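Local coordinates for MGS-M5 (Unidentified, PDB 4Q3N), which probably catalyses the NAD-dependent interconversion of L-lactate and pyruvate, as a tetrameric enzyme of the lactate/malate dehydrogenase family, at residues A[90-93]-A[94-98]; A[126-129]-A[130-134]; A[305-308]-A[309-313]. All coordinates share one frame; numbering follows the deposited sequence.

Contact 1. Residues A[90-93]-A[94-98]; sequences IHLL and KRNAE
The imidazole of His-91 meets the aliphatic part of Arg-95 one helical turn on. Arg-95 CD comes to the ring edge, near its plane, and lies 3.5 Å from His-91 CE1. The ring and the guanidinium are turned 35° against each other. The Arg-95 chain bends at its third torsion (chi3 72°), and its NH1 turns back over the preceding turn, 3.5 Å from Leu-92 CD1. The same methyl of Leu-92 also packs against the side-chain amide of Asn-96, with CD1 3.2 Å from ND2. That amide gives a weak, bent hydrogen bond to Leu-92 O, where Asn-96 ND2 is 3.2 Å away. The main bond to this oxygen is the helical one from Asn-96 N, at 2.8 Å and 168°, so two N-H groups of one residue share it. On another side of the helix the CD of Lys-94 runs alongside Ile-90 CG1, and the two side chains point the same way.

These turns open helix 89-109, the crossover helix between parallel strands 74-77 and 115-118 in the Rossmann-type NAD-binding domain. Backbone bonds from residue i+4 to residue i continue through the segment, such as Ala-97 N to Leu-93 O.

Just before the helix, Glu-87 sets the polar ends: it takes a salt bridge from Arg-95 NH1 on one carboxylate oxygen and a hydrogen bond with His-91 ND1 on the other. Asn-96 OD1 is held by the backbone N of Val-81, which fixes how the amide is turned.

Contact 2. Residues A[126-129]-A[130-134]; sequences LAYV and AWKES
Helix 123-134 is the crossover between parallel strands 115-118 and 141-143 of the Rossmann-type domain, and this contact spans its last two turns. Tyr-128 and Trp-131 form a T-shaped pair. The six-membered ring of Trp-131 turns its edge to the face of Tyr-128. The centroids are 5.4 Å apart and the planes are at 80°. The closest atoms are Tyr-128 CE2 and Trp-131 CZ3, at 3.7 Å. Both side chains have CG opposite the backbone N (chi1 -174° for Tyr-128, 166° for Trp-131), which lays them along the same flank. In one of its two modelled conformers, and so less certainly, Lys-132 CG sits 3.5 Å from Tyr-128 CE1. On another flank Val-129 CG1 runs beside Glu-133 CG at 4.1 Å. Glu-133 reaches Lys-105 through a salt bridge and Tyr-314 OH through a hydrogen bond. Backbone bonds such as Lys-132 N to Tyr-128 O, 2.9 Å, hold the spacing. Ser-134 OG bonds back to Trp-131 O and also to Leu-136 N, at the helix end. The C-H edge of Trp-131 meets the pi face of Tyr-128 in a mainly apolar, weakly electrostatic contact, which is likely to limit rotation of both rings.

Contact 3. Residues A[305-308]-A[309-313]; sequences LRKN and LDDMS
The last turns of helix 292-311 keep i+4 to i bonds, such as Asp-310 N to Arg-306 O at 2.8 Å, and end in a Schellman motif with Ser-313, at positive phi, as C-prime residue. Arg-306 bends at its second and third torsions (chi2 55°, chi3 -112°), which folds the guanidinium back toward Asp-310. Asp-310 OD1 accepts NH2 at 2.9 Å in a salt bridge and NE of Arg-306 more weakly. The guanidinium and carboxylate planes are 39° apart. Leu-309 CB lies over one guanidinium face, 3.6 Å from Arg-306 NH2. NH1 of Arg-306 is held by Gln-268 O, and its NH2 also meets the C-terminal carboxylate of Tyr-314. A leucine in place of Arg-306 would probably leave both carboxylates without their cationic mate and Gln-268 O without this donor. Lys-307 NZ grips the carboxylate of Asp-311, meeting OD2 at 2.8 Å on its syn lone pair and OD1 weakly. A water bridges Asp-311 OD2, at 2.7 Å, and Asn-308 OD1. Leu-305, Asn-308 and Leu-309 face helix 123-134, while Asp-311 and Met-312 lie against helix 89-109.

In the fold
All three contacts are local, each within one helix, so none closes a long loop. They follow one another along the chain without nesting or crossing. Contact 1 comes first, at the start of helix 89-109. Contact 2 follows, after strand 115-118, in helix 123-134. There Ala-97 and Asn-96 of contact 1 pack on Leu-126, and Ala-97 also meets Val-129. Contact 3 comes last, at the end of helix 292-311, next to the C terminus. It returns to the NAD-binding domain: Met-312 packs on Leu-93, Ala-97 and Val-129, and Leu-309 CD1 is 3.6 Å from Tyr-128 CG. Through this packing helix 292-311 joins the C-terminal domain to helices 89-109 and 123-134.

Contact 1. Residues A[90-93]-A[94-98]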
ATOM      1  N   ILE A  90       8.931 -11.163 -42.372  1.00 68.51           N
ATOM      2  CA  ILE A  90      10.191 -11.823 -42.018  1.00 65.76           C
ATOM      3  C   ILE A  90      11.342 -10.809 -41.972  1.00 63.16           C
ATOM      4  O   ILE A  90      12.196 -10.860 -41.080  1.00 60.27           O
ATOM      5  CB  ILE A  90      10.535 -12.980 -42.952  1.00 66.64           C
ATOM      6  CG1 ILE A  90      11.887 -13.585 -42.562  1.00 65.61           C
ATOM      7  CG2 ILE A  90      10.509 -12.546 -44.432  1.00 69.62           C
ATOM      8  CD1 ILE A  90      11.912 -14.179 -41.155  1.00 61.96           C
ATOM      9  N   HIS A  91      11.330  -9.850 -42.885  1.00 62.99           N
ATOM     10  CA  HIS A  91      12.329  -8.796 -42.847  1.00 61.15           C
ATOM     11  C   HIS A  91      12.288  -8.053 -41.521  1.00 57.40           C
ATOM     12  O   HIS A  91      13.309  -7.887 -40.855  1.00 55.64           O
ATOM     13  CB  HIS A  91      12.135  -7.814 -44.011  1.00 62.03           C
ATOM     14  CG  HIS A  91      13.270  -6.859 -44.165  1.00 60.92           C
ATOM     15  ND1 HIS A  91      13.401  -5.728 -43.386  1.00 55.83           N
ATOM     16  CD2 HIS A  91      14.360  -6.894 -44.968  1.00 60.42           C
ATOM     17  CE1 HIS A  91      14.509  -5.095 -43.718  1.00 56.84           C
ATOM     18  NE2 HIS A  91      15.106  -5.777 -44.680  1.00 59.29           N
ATOM     19  N   LEU A  92      11.098  -7.621 -41.122  1.00 57.01           N
ATOM     20  CA  LEU A  92      10.933  -6.864 -39.902  1.00 53.93           C
ATOM     21  C   LEU A  92      11.279  -7.678 -38.665  1.00 51.56           C
ATOM     22  O   LEU A  92      11.865  -7.165 -37.700  1.00 45.93           O
ATOM     23  CB  LEU A  92       9.503  -6.358 -39.774  1.00 55.34           C
ATOM     24  CG  LEU A  92       9.162  -5.844 -38.383  1.00 53.10           C
ATOM     25  CD1 LEU A  92       9.872  -4.518 -38.063  1.00 52.52           C
ATOM     26  CD2 LEU A  92       7.672  -5.734 -38.208  1.00 53.88           C
ATOM     27  N   LEU A  93      10.868  -8.933 -38.693  1.00 47.50           N
ATOM     28  CA  LEU A  93      11.190  -9.890 -37.646  1.00 47.70           C
ATOM     29  C   LEU A  93      12.687  -9.925 -37.453  1.00 45.97           C
ATOM     30  O   LEU A  93      13.181  -9.854 -36.340  1.00 41.28           O
ATOM     31  CB  LEU A  93      10.700 -11.271 -38.026  1.00 53.11           C
ATOM     32  CG  LEU A  93      10.318 -12.263 -36.956  1.00 56.66           C
ATOM     33  CD1 LEU A  93       9.315 -11.623 -36.070  1.00 55.59           C
ATOM     34  CD2 LEU A  93       9.716 -13.486 -37.658  1.00 62.65           C
ATOM     35  N   LYS A  94      13.406 -10.035 -38.565  1.00 46.59           N
ATOM     36  CA  LYS A  94      14.862 -10.001 -38.521  1.00 48.74           C
ATOM     37  C   LYS A  94      15.449  -8.667 -38.055  1.00 45.67           C
ATOM     38  O   LYS A  94      16.449  -8.672 -37.353  1.00 43.23           O
ATOM     39  CB  LYS A  94      15.442 -10.359 -39.891  1.00 54.61           C
ATOM     40  CG  LYS A  94      15.455 -11.844 -40.172  1.00 60.11           C
ATOM     41  CD  LYS A  94      15.646 -12.077 -41.686  1.00 68.49           C
ATOM     42  CE  LYS A  94      16.065 -13.500 -42.020  1.00 73.95           C
ATOM     43  NZ  LYS A  94      17.525 -13.728 -41.808  1.00 78.91           N
ATOM     44  N   ARG A  95      14.864  -7.536 -38.453  1.00 46.78           N
ATOM     45  CA  ARG A  95      15.337  -6.249 -37.945  1.00 46.70           C
ATOM     46  C   ARG A  95      15.146  -6.183 -36.416  1.00 40.94           C
ATOM     47  O   ARG A  95      16.036  -5.717 -35.716  1.00 36.71           O
ATOM     48  CB  ARG A  95      14.620  -5.074 -38.592  1.00 51.02           C
ATOM     49  CG  ARG A  95      15.204  -4.585 -39.859  1.00 57.83           C
ATOM     50  CD  ARG A  95      14.212  -3.653 -40.528  1.00 61.16           C
ATOM     51  NE  ARG A  95      14.100  -2.383 -39.826  1.00 62.87           N
ATOM     52  CZ  ARG A  95      12.965  -1.749 -39.574  1.00 63.39           C
ATOM     53  NH1 ARG A  95      11.806  -2.264 -39.946  1.00 64.47           N
ATOM     54  NH2 ARG A  95      13.000  -0.582 -38.953  1.00 63.82           N
ATOM     55  N   ASN A  96      14.003  -6.633 -35.902  1.00 40.45           N
ATOM     56  CA  ASN A  96      13.824  -6.666 -34.437  1.00 40.23           C
ATOM     57  C   ASN A  96      14.772  -7.642 -33.721  1.00 39.32           C
ATOM     58  O   ASN A  96      15.305  -7.341 -32.653  1.00 37.90           O
ATOM     59  CB  ASN A  96      12.365  -6.988 -34.067  1.00 40.96           C
ATOM     60  CG  ASN A  96      11.453  -5.775 -34.222  1.00 44.17           C
ATOM     61  OD1 ASN A  96      11.594  -4.779 -33.507  1.00 43.29           O
ATOM     62  ND2 ASN A  96      10.528  -5.845 -35.170  1.00 46.03           N
ATOM     63  N   ALA A  97      14.999  -8.812 -34.298  1.00 37.93           N
ATOM     64  CA  ALA A  97      15.993  -9.704 -33.715  1.00 35.82           C
ATOM     65  C   ALA A  97      17.386  -9.053 -33.615  1.00 36.11           C
ATOM     66  O   ALA A  97      18.098  -9.265 -32.640  1.00 34.04           O
ATOM     67  CB  ALA A  97      16.069 -10.959 -34.516  1.00 37.59           C
ATOM     68  N   GLU A  98      17.786  -8.268 -34.627  1.00 37.99           N
ATOM     69  CA  GLU A  98      19.096  -7.626 -34.585  1.00 42.07           C
ATOM     70  C   GLU A  98      19.138  -6.527 -33.524  1.00 37.43           C
ATOM     71  O   GLU A  98      20.167  -6.322 -32.867  1.00 34.84           O
ATOM     72  CB  GLU A  98      19.493  -7.056 -35.967  1.00 52.61           C
ATOM     73  CG  GLU A  98      20.076  -8.117 -36.860  1.00 62.98           C
ATOM     74  CD  GLU A  98      21.410  -8.634 -36.358  1.00 71.93           C
ATOM     75  OE1 GLU A  98      22.181  -7.825 -35.804  1.00 74.05           O
ATOM     76  OE2 GLU A  98      21.685  -9.850 -36.509  1.00 82.22           O
TER

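Contact 2. Residues A[126-129]-A[130-134]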
ATOM      1  N   LEU A 126      11.426 -13.018 -29.537  1.00 28.11           N
ATOM      2  CA  LEU A 126      12.491 -12.118 -29.114  1.00 27.93           C
ATOM      3  C   LEU A 126      13.065 -12.521 -27.757  1.00 28.24           C
ATOM      4  O   LEU A 126      14.254 -12.315 -27.501  1.00 29.89           O
ATOM      5  CB  LEU A 126      11.988 -10.660 -29.096  1.00 26.12           C
ATOM      6  CG  LEU A 126      11.699 -10.109 -30.510  1.00 28.06           C
ATOM      7  CD1 LEU A 126      11.241  -8.668 -30.408  1.00 28.55           C
ATOM      8  CD2 LEU A 126      12.904 -10.274 -31.509  1.00 28.06           C
ATOM      9  N   ALA A 127      12.249 -13.161 -26.927  1.00 25.30           N
ATOM     10  CA  ALA A 127      12.768 -13.734 -25.676  1.00 25.70           C
ATOM     11  C   ALA A 127      13.749 -14.868 -25.958  1.00 26.53           C
ATOM     12  O   ALA A 127      14.819 -14.999 -25.300  1.00 27.55           O
ATOM     13  CB  ALA A 127      11.591 -14.228 -24.765  1.00 27.03           C
ATOM     14  N   TYR A 128      13.437 -15.685 -26.944  1.00 27.57           N
ATOM     15  CA  TYR A 128      14.367 -16.747 -27.336  1.00 29.25           C
ATOM     16  C   TYR A 128      15.672 -16.113 -27.847  1.00 30.57           C
ATOM     17  O   TYR A 128      16.795 -16.577 -27.542  1.00 30.13           O
ATOM     18  CB  TYR A 128      13.731 -17.651 -28.422  1.00 31.55           C
ATOM     19  CG  TYR A 128      14.553 -18.868 -28.814  1.00 33.69           C
ATOM     20  CD1 TYR A 128      15.546 -18.778 -29.775  1.00 34.62           C
ATOM     21  CD2 TYR A 128      14.319 -20.107 -28.223  1.00 34.30           C
ATOM     22  CE1 TYR A 128      16.311 -19.884 -30.134  1.00 36.87           C
ATOM     23  CE2 TYR A 128      15.056 -21.215 -28.576  1.00 36.23           C
ATOM     24  CZ  TYR A 128      16.057 -21.095 -29.533  1.00 38.06           C
ATOM     25  OH  TYR A 128      16.789 -22.197 -29.884  1.00 40.20           O
ATOM     26  N   VAL A 129      15.521 -15.077 -28.669  1.00 28.67           N
ATOM     27  CA  VAL A 129      16.693 -14.410 -29.225  1.00 30.28           C
ATOM     28  C   VAL A 129      17.540 -13.848 -28.089  1.00 29.62           C
ATOM     29  O   VAL A 129      18.749 -14.053 -28.047  1.00 29.33           O
ATOM     30  CB  VAL A 129      16.308 -13.305 -30.211  1.00 29.33           C
ATOM     31  CG1 VAL A 129      17.545 -12.419 -30.570  1.00 29.26           C
ATOM     32  CG2 VAL A 129      15.728 -13.972 -31.499  1.00 31.23           C
ATOM     33  N   ALA A 130      16.896 -13.156 -27.158  1.00 26.46           N
ATOM     34  CA  ALA A 130      17.617 -12.570 -26.035  1.00 26.64           C
ATOM     35  C   ALA A 130      18.295 -13.680 -25.229  1.00 29.14           C
ATOM     36  O   ALA A 130      19.436 -13.537 -24.788  1.00 28.32           O
ATOM     37  CB  ALA A 130      16.665 -11.757 -25.150  1.00 24.13           C
ATOM     38  N   TRP A 131      17.606 -14.801 -25.073  1.00 28.99           N
ATOM     39  CA  TRP A 131      18.191 -15.903 -24.312  1.00 29.28           C
ATOM     40  C   TRP A 131      19.495 -16.376 -24.974  1.00 31.16           C
ATOM     41  O   TRP A 131      20.565 -16.435 -24.335  1.00 30.49           O
ATOM     42  CB  TRP A 131      17.189 -17.067 -24.156  1.00 29.77           C
ATOM     43  CG  TRP A 131      17.872 -18.330 -23.687  1.00 32.76           C
ATOM     44  CD1 TRP A 131      18.683 -18.463 -22.582  1.00 32.47           C
ATOM     45  CD2 TRP A 131      17.827 -19.624 -24.307  1.00 34.85           C
ATOM     46  NE1 TRP A 131      19.137 -19.758 -22.485  1.00 35.09           N
ATOM     47  CE2 TRP A 131      18.647 -20.487 -23.538  1.00 35.89           C
ATOM     48  CE3 TRP A 131      17.178 -20.143 -25.435  1.00 35.22           C
ATOM     49  CZ2 TRP A 131      18.847 -21.836 -23.873  1.00 37.51           C
ATOM     50  CZ3 TRP A 131      17.366 -21.470 -25.759  1.00 36.55           C
ATOM     51  CH2 TRP A 131      18.201 -22.312 -24.980  1.00 38.59           C
ATOM     52  N   LYS A 132      19.417 -16.678 -26.270  1.00 31.63           N
ATOM     53  CA  LYS A 132      20.576 -17.153 -27.009  0.50 34.48           C
ATOM     54  C   LYS A 132      21.706 -16.136 -27.035  1.00 35.14           C
ATOM     55  O   LYS A 132      22.850 -16.494 -26.903  1.00 36.31           O
ATOM     56  CB  LYS A 132      20.182 -17.521 -28.446  0.50 36.40           C
ATOM     57  CG  LYS A 132      19.232 -18.692 -28.513  0.50 37.27           C
ATOM     58  CD  LYS A 132      19.820 -19.861 -27.742  0.50 39.01           C
ATOM     59  CE  LYS A 132      20.353 -20.923 -28.662  0.50 42.15           C
ATOM     60  NZ  LYS A 132      19.252 -21.822 -29.089  0.50 44.12           N
ATOM     61  N   GLU A 133      21.393 -14.861 -27.215  1.00 33.66           N
ATOM     62  CA  GLU A 133      22.483 -13.902 -27.385  1.00 34.88           C
ATOM     63  C   GLU A 133      23.094 -13.543 -26.032  1.00 35.54           C
ATOM     64  O   GLU A 133      24.210 -13.033 -25.960  1.00 35.44           O
ATOM     65  CB  GLU A 133      21.991 -12.652 -28.099  1.00 33.39           C
ATOM     66  CG  GLU A 133      21.439 -12.922 -29.523  1.00 37.61           C
ATOM     67  CD  GLU A 133      22.549 -13.353 -30.494  1.00 40.27           C
ATOM     68  OE1 GLU A 133      23.732 -13.115 -30.182  1.00 40.41           O
ATOM     69  OE2 GLU A 133      22.245 -13.931 -31.551  1.00 40.49           O
ATOM     70  N   SER A 134      22.357 -13.797 -24.954  1.00 33.47           N
ATOM     71  CA  SER A 134      22.829 -13.373 -23.651  1.00 32.59           C
ATOM     72  C   SER A 134      23.856 -14.326 -23.077  1.00 34.35           C
ATOM     73  O   SER A 134      24.713 -13.897 -22.304  1.00 33.93           O
ATOM     74  CB  SER A 134      21.662 -13.226 -22.659  1.00 31.40           C
ATOM     75  OG  SER A 134      21.196 -14.509 -22.262  1.00 32.10           O
TER

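Contact 3. Residues A[305-308]-A[309-313]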
ATOM      1  N   LEU A 305       6.017 -20.693 -33.768  1.00 33.75           N
ATOM      2  CA  LEU A 305       7.177 -19.990 -33.244  1.00 32.84           C
ATOM      3  C   LEU A 305       8.465 -20.646 -33.674  1.00 34.14           C
ATOM      4  O   LEU A 305       9.452 -19.968 -34.048  1.00 36.20           O
ATOM      5  CB  LEU A 305       7.103 -19.914 -31.708  1.00 31.89           C
ATOM      6  CG  LEU A 305       5.913 -19.132 -31.136  1.00 32.26           C
ATOM      7  CD1 LEU A 305       5.715 -19.414 -29.612  1.00 26.84           C
ATOM      8  CD2 LEU A 305       6.114 -17.624 -31.380  1.00 31.50           C
ATOM      9  N   ARG A 306       8.476 -21.969 -33.689  1.00 33.46           N
ATOM     10  CA  ARG A 306       9.682 -22.649 -34.136  1.00 33.84           C
ATOM     11  C   ARG A 306       9.952 -22.321 -35.627  1.00 40.14           C
ATOM     12  O   ARG A 306      11.110 -22.158 -36.053  1.00 40.44           O
ATOM     13  CB  ARG A 306       9.576 -24.165 -33.912  1.00 35.40           C
ATOM     14  CG  ARG A 306      10.909 -24.891 -34.061  1.00 38.88           C
ATOM     15  CD  ARG A 306      11.948 -24.264 -33.113  1.00 38.98           C
ATOM     16  NE  ARG A 306      12.978 -23.590 -33.883  1.00 41.28           N
ATOM     17  CZ  ARG A 306      14.168 -23.212 -33.423  1.00 42.95           C
ATOM     18  NH1 ARG A 306      14.502 -23.417 -32.144  1.00 41.46           N
ATOM     19  NH2 ARG A 306      15.040 -22.650 -34.262  1.00 43.56           N
ATOM     20  N   LYS A 307       8.896 -22.204 -36.423  1.00 39.88           N
ATOM     21  CA  LYS A 307       9.103 -21.891 -37.857  1.00 41.90           C
ATOM     22  C   LYS A 307       9.652 -20.458 -38.013  1.00 42.13           C
ATOM     23  O   LYS A 307      10.546 -20.201 -38.844  1.00 45.69           O
ATOM     24  CB  LYS A 307       7.789 -22.051 -38.633  1.00 42.17           C
ATOM     25  CG  LYS A 307       7.862 -21.683 -40.140  1.00 54.10           C
ATOM     26  CD  LYS A 307       8.864 -22.570 -40.870  1.00 57.53           C
ATOM     27  CE  LYS A 307       8.668 -22.490 -42.379  1.00 61.95           C
ATOM     28  NZ  LYS A 307       8.625 -21.065 -42.843  1.00 64.21           N
ATOM     29  N   ASN A 308       9.081 -19.532 -37.235  1.00 41.74           N
ATOM     30  CA  ASN A 308       9.588 -18.167 -37.155  1.00 41.88           C
ATOM     31  C   ASN A 308      11.085 -18.173 -36.829  1.00 41.35           C
ATOM     32  O   ASN A 308      11.873 -17.583 -37.539  1.00 41.04           O
ATOM     33  CB  ASN A 308       8.839 -17.354 -36.091  1.00 42.36           C
ATOM     34  CG  ASN A 308       7.420 -16.962 -36.507  1.00 43.42           C
ATOM     35  OD1 ASN A 308       7.063 -16.973 -37.683  1.00 46.48           O
ATOM     36  ND2 ASN A 308       6.605 -16.629 -35.525  1.00 42.84           N
ATOM     37  N   LEU A 309      11.479 -18.874 -35.766  1.00 40.46           N
ATOM     38  CA  LEU A 309      12.886 -18.945 -35.355  1.00 40.36           C
ATOM     39  C   LEU A 309      13.768 -19.576 -36.426  1.00 41.68           C
ATOM     40  O   LEU A 309      14.859 -19.082 -36.677  1.00 41.63           O
ATOM     41  CB  LEU A 309      13.042 -19.712 -34.008  1.00 37.29           C
ATOM     42  CG  LEU A 309      12.518 -19.010 -32.751  1.00 36.40           C
ATOM     43  CD1 LEU A 309      12.466 -19.945 -31.496  1.00 32.76           C
ATOM     44  CD2 LEU A 309      13.283 -17.713 -32.416  1.00 35.22           C
ATOM     45  N   ASP A 310      13.318 -20.662 -37.047  1.00 43.32           N
ATOM     46  CA  ASP A 310      14.056 -21.260 -38.148  1.00 45.74           C
ATOM     47  C   ASP A 310      14.316 -20.239 -39.270  1.00 46.80           C
ATOM     48  O   ASP A 310      15.418 -20.134 -39.822  1.00 46.12           O
ATOM     49  CB  ASP A 310      13.287 -22.468 -38.731  1.00 48.67           C
ATOM     50  CG  ASP A 310      13.276 -23.688 -37.808  1.00 50.82           C
ATOM     51  OD1 ASP A 310      14.050 -23.717 -36.823  1.00 50.62           O
ATOM     52  OD2 ASP A 310      12.502 -24.633 -38.088  1.00 51.29           O
ATOM     53  N   ASP A 311      13.262 -19.519 -39.610  1.00 46.06           N
ATOM     54  CA  ASP A 311      13.312 -18.549 -40.674  1.00 48.33           C
ATOM     55  C   ASP A 311      14.246 -17.407 -40.328  1.00 49.89           C
ATOM     56  O   ASP A 311      14.720 -16.724 -41.221  1.00 49.20           O
ATOM     57  CB  ASP A 311      11.913 -18.014 -40.971  1.00 47.07           C
ATOM     58  CG  ASP A 311      11.063 -19.019 -41.722  1.00 48.22           C
ATOM     59  OD1 ASP A 311      11.623 -20.010 -42.260  1.00 48.74           O
ATOM     60  OD2 ASP A 311       9.834 -18.807 -41.788  1.00 48.42           O
ATOM     61  N   MET A 312      14.521 -17.198 -39.043  1.00 48.97           N
ATOM     62  CA  MET A 312      15.461 -16.151 -38.634  1.00 51.84           C
ATOM     63  C   MET A 312      16.869 -16.724 -38.457  1.00 55.03           C
ATOM     64  O   MET A 312      17.754 -16.054 -37.943  1.00 55.97           O
ATOM     65  CB  MET A 312      15.011 -15.491 -37.335  1.00 50.20           C
ATOM     66  CG  MET A 312      13.663 -14.827 -37.432  1.00 49.03           C
ATOM     67  SD  MET A 312      12.829 -14.691 -35.847  1.00 54.48           S
ATOM     68  CE  MET A 312      13.881 -13.477 -35.051  1.00 55.75           C
ATOM     69  N   SER A 313      17.033 -17.966 -38.898  1.00 57.18           N
ATOM     70  CA  SER A 313      18.194 -18.840 -38.649  1.00 59.79           C
ATOM     71  C   SER A 313      18.646 -18.816 -37.188  1.00 56.98           C
ATOM     72  O   SER A 313      19.822 -18.669 -36.890  1.00 57.03           O
ATOM     73  CB  SER A 313      19.367 -18.508 -39.585  1.00 64.54           C
ATOM     74  OG  SER A 313      19.676 -17.132 -39.568  1.00 68.09           O
TER
HETATM   75  O   HOH W   1       8.296 -16.939 -40.559  1.00 60.28           O